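Local structure of uncharacterized protein PSPTO_0244 (Pseudomonas syringae pv. tomato, 3MYX) at residues Arg73-Leu78 against Ser84-Thr89. The protein is of unknown function but is a cupin-domain protein of the Cupin_3 (DUF861) family, probably akin to the ureidoglycine aminohydrolase cupins. Residues are numbered along the deposited sequence; the frame is centred on the assembly and turned at random. Where two conformers were deposited one is given.
Sequences RGSVTL and SVTLST
Thr77 and Thr86 face each other as a non-hydrogen-bonded pair of an antiparallel hairpin. Their side chains meet at a slant, and Thr77 OG1 lies 2.8 Å from Thr86 OG1 in a hydrogen bond that either hydroxyl could donate. In both threonines OG1 is anti to the carbonyl carbon (chi1 -64° and -65°), which brings the two hydroxyls together. The methyls flank this pair and also touch a serine each: Thr77 CG2 packs on Ser84 OG at 3.5 Å, and Thr86 CG2 reaches Ser75 OG at 3.7 Å. On the other face Val76, Leu78 and Leu87 are buried, with Val85 beside them; Leu78 touches Ile103 of strand 101-105, and both Leu78 and Val85 touch Ile127. Backbone bonds join the pairs Val76-Leu87 and Leu78-Val85, with Leu87 N to Val76 O at 2.8 Å. At Gly74 and Thr89 a water bridges the backbones, donating to Gly74 O at 2.6 Å and accepting from Thr89 N at 3.0 Å. Strand 83-88 is an edge of a four-stranded sheet in a cupin-type beta fold. The chemistry is two-sided: one threonine hydroxyl pair links the strands on the more exposed face, while aliphatic side chains pack against neighbouring strands on the other.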
ATOM      1  N   ARG A  73      10.341  -8.009  -5.165  1.00  8.33           N
ATOM      2  CA  ARG A  73      11.309  -8.867  -5.837  0.50  9.26           C
ATOM      3  C   ARG A  73      10.971  -8.911  -7.310  1.00  9.07           C
ATOM      4  O   ARG A  73       9.801  -8.907  -7.674  1.00  8.66           O
ATOM      5  CB  ARG A  73      11.238 -10.278  -5.249  0.50 11.33           C
ATOM      6  CG  ARG A  73      12.334 -11.222  -5.686  0.50 13.64           C
ATOM      7  CD  ARG A  73      12.218 -12.531  -4.926  0.50 15.07           C
ATOM      8  NE  ARG A  73      11.142 -13.363  -5.451  0.50 16.52           N
ATOM      9  CZ  ARG A  73      10.362 -14.152  -4.717  0.50 18.09           C
ATOM     10  NH1 ARG A  73      10.509 -14.222  -3.398  0.50 16.83           N
ATOM     11  NH2 ARG A  73       9.420 -14.872  -5.306  0.50 19.07           N
ATOM     12  N   GLY A  74      11.983  -8.968  -8.160  1.00  9.24           N
ATOM     13  CA  GLY A  74      11.728  -9.079  -9.572  1.00  9.43           C
ATOM     14  C   GLY A  74      11.340  -7.765 -10.207  1.00  9.19           C
ATOM     15  O   GLY A  74      11.791  -6.692  -9.793  1.00 10.61           O
ATOM     16  N   SER A  75      10.505  -7.858 -11.227  1.00  9.12           N
ATOM     17  CA  SER A  75      10.184  -6.694 -12.022  1.00  9.72           C
ATOM     18  C   SER A  75       8.893  -6.894 -12.752  1.00  9.12           C
ATOM     19  O   SER A  75       8.588  -8.012 -13.187  1.00 10.95           O
ATOM     20  CB  SER A  75      11.310  -6.421 -13.041  1.00 12.06           C
ATOM     21  OG  SER A  75      11.093  -5.223 -13.757  1.00 15.91           O
ATOM     22  N   VAL A  76       8.127  -5.818 -12.885  1.00  9.11           N
ATOM     23  CA  VAL A  76       6.890  -5.835 -13.663  0.50  7.72           C
ATOM     24  C   VAL A  76       6.910  -4.672 -14.632  1.00  8.00           C
ATOM     25  O   VAL A  76       7.275  -3.564 -14.251  1.00  9.12           O
ATOM     26  CB  VAL A  76       5.635  -5.711 -12.759  0.50  7.72           C
ATOM     27  CG1 VAL A  76       4.367  -5.359 -13.582  0.50  6.93           C
ATOM     28  CG2 VAL A  76       5.426  -6.995 -11.956  0.50  7.24           C
ATOM     29  N   THR A  77       6.503  -4.916 -15.866  1.00  7.79           N
ATOM     30  CA  THR A  77       6.224  -3.840 -16.805  1.00  8.23           C
ATOM     31  C   THR A  77       4.718  -3.818 -17.062  1.00  7.57           C
ATOM     32  O   THR A  77       4.120  -4.844 -17.441  1.00  7.74           O
ATOM     33  CB  THR A  77       6.997  -3.988 -18.116  1.00  9.67           C
ATOM     34  OG1 THR A  77       8.400  -3.880 -17.838  1.00 11.75           O
ATOM     35  CG2 THR A  77       6.590  -2.901 -19.123  1.00 10.75           C
ATOM     36  N   LEU A  78       4.124  -2.660 -16.790  1.00  6.28           N
ATOM     37  CA  LEU A  78       2.713  -2.402 -17.001  1.00  6.73           C
ATOM     38  C   LEU A  78       2.601  -1.629 -18.312  1.00  7.59           C
ATOM     39  O   LEU A  78       3.236  -0.588 -18.471  1.00  8.44           O
ATOM     40  CB  LEU A  78       2.142  -1.537 -15.855  1.00  6.76           C
ATOM     41  CG  LEU A  78       2.313  -2.093 -14.445  1.00  7.09           C
ATOM     42  CD1 LEU A  78       1.863  -1.062 -13.417  1.00  9.09           C
ATOM     43  CD2 LEU A  78       1.542  -3.416 -14.270  1.00 10.26           C
ATOM     44  N   SER A  84       3.851   2.877 -20.843  1.00  8.54           N
ATOM     45  CA  SER A  84       4.626   1.757 -20.304  1.00  9.35           C
ATOM     46  C   SER A  84       5.316   2.226 -19.031  1.00  9.89           C
ATOM     47  O   SER A  84       5.943   3.300 -19.015  1.00 11.64           O
ATOM     48  CB  SER A  84       5.682   1.304 -21.322  1.00 11.06           C
ATOM     49  OG  SER A  84       6.415   0.179 -20.868  1.00 15.98           O
ATOM     50  N   VAL A  85       5.196   1.427 -17.973  1.00  9.28           N
ATOM     51  CA  VAL A  85       5.804   1.709 -16.689  1.00 10.10           C
ATOM     52  C   VAL A  85       6.478   0.431 -16.207  1.00  9.37           C
ATOM     53  O   VAL A  85       5.824  -0.598 -16.104  1.00 10.27           O
ATOM     54  CB  VAL A  85       4.733   2.176 -15.660  1.00 11.21           C
ATOM     55  CG1 VAL A  85       5.306   2.231 -14.260  1.00 13.67           C
ATOM     56  CG2 VAL A  85       4.131   3.548 -16.067  1.00 13.43           C
ATOM     57  N   THR A  86       7.769   0.489 -15.906  1.00  9.22           N
ATOM     58  CA  THR A  86       8.504  -0.657 -15.379  1.00  9.95           C
ATOM     59  C   THR A  86       8.838  -0.399 -13.919  1.00  9.29           C
ATOM     60  O   THR A  86       9.353   0.671 -13.583  1.00 10.48           O
ATOM     61  CB  THR A  86       9.780  -0.938 -16.198  1.00 11.76           C
ATOM     62  OG1 THR A  86       9.404  -1.336 -17.520  1.00 13.33           O
ATOM     63  CG2 THR A  86      10.628  -2.032 -15.545  1.00 11.90           C
ATOM     64  N   LEU A  87       8.531  -1.377 -13.068  1.00  8.50           N
ATOM     65  CA  LEU A  87       8.810  -1.311 -11.645  1.00  9.11           C
ATOM     66  C   LEU A  87       9.773  -2.396 -11.213  1.00  8.82           C
ATOM     67  O   LEU A  87       9.532  -3.597 -11.424  1.00 11.65           O
ATOM     68  CB  LEU A  87       7.532  -1.529 -10.854  1.00 11.49           C
ATOM     69  CG  LEU A  87       6.297  -0.730 -11.177  1.00 11.61           C
ATOM     70  CD1 LEU A  87       5.145  -1.260 -10.308  1.00 14.73           C
ATOM     71  CD2 LEU A  87       6.593   0.755 -10.930  1.00 12.77           C
ATOM     72  N   SER A  88      10.862  -1.957 -10.621  1.00  8.69           N
ATOM     73  CA  SER A  88      11.786  -2.854  -9.946  0.50  9.09           C
ATOM     74  C   SER A  88      11.580  -2.710  -8.437  1.00  8.55           C
ATOM     75  O   SER A  88      10.784  -1.893  -7.979  1.00  7.02           O
ATOM     76  CB  SER A  88      13.234  -2.538 -10.360  0.50 11.64           C
ATOM     77  OG  SER A  88      13.569  -1.174 -10.163  0.50 13.56           O
ATOM     78  N   THR A  89      12.300  -3.503  -7.654  1.00  8.98           N
ATOM     79  CA  THR A  89      12.172  -3.485  -6.200  1.00  8.25           C
ATOM     80  C   THR A  89      12.212  -2.070  -5.654  1.00  8.07           C
ATOM     81  O   THR A  89      13.083  -1.273  -6.002  1.00  9.56           O
ATOM     82  CB  THR A  89      13.249  -4.357  -5.575  1.00 10.06           C
ATOM     83  OG1 THR A  89      13.043  -5.695  -6.051  1.00 12.06           O
ATOM     84  CG2 THR A  89      13.205  -4.325  -4.039  1.00  9.76           C
TER
HETATM   85  O   HOH W   1      13.993  -5.633  -8.910  1.00 19.01           O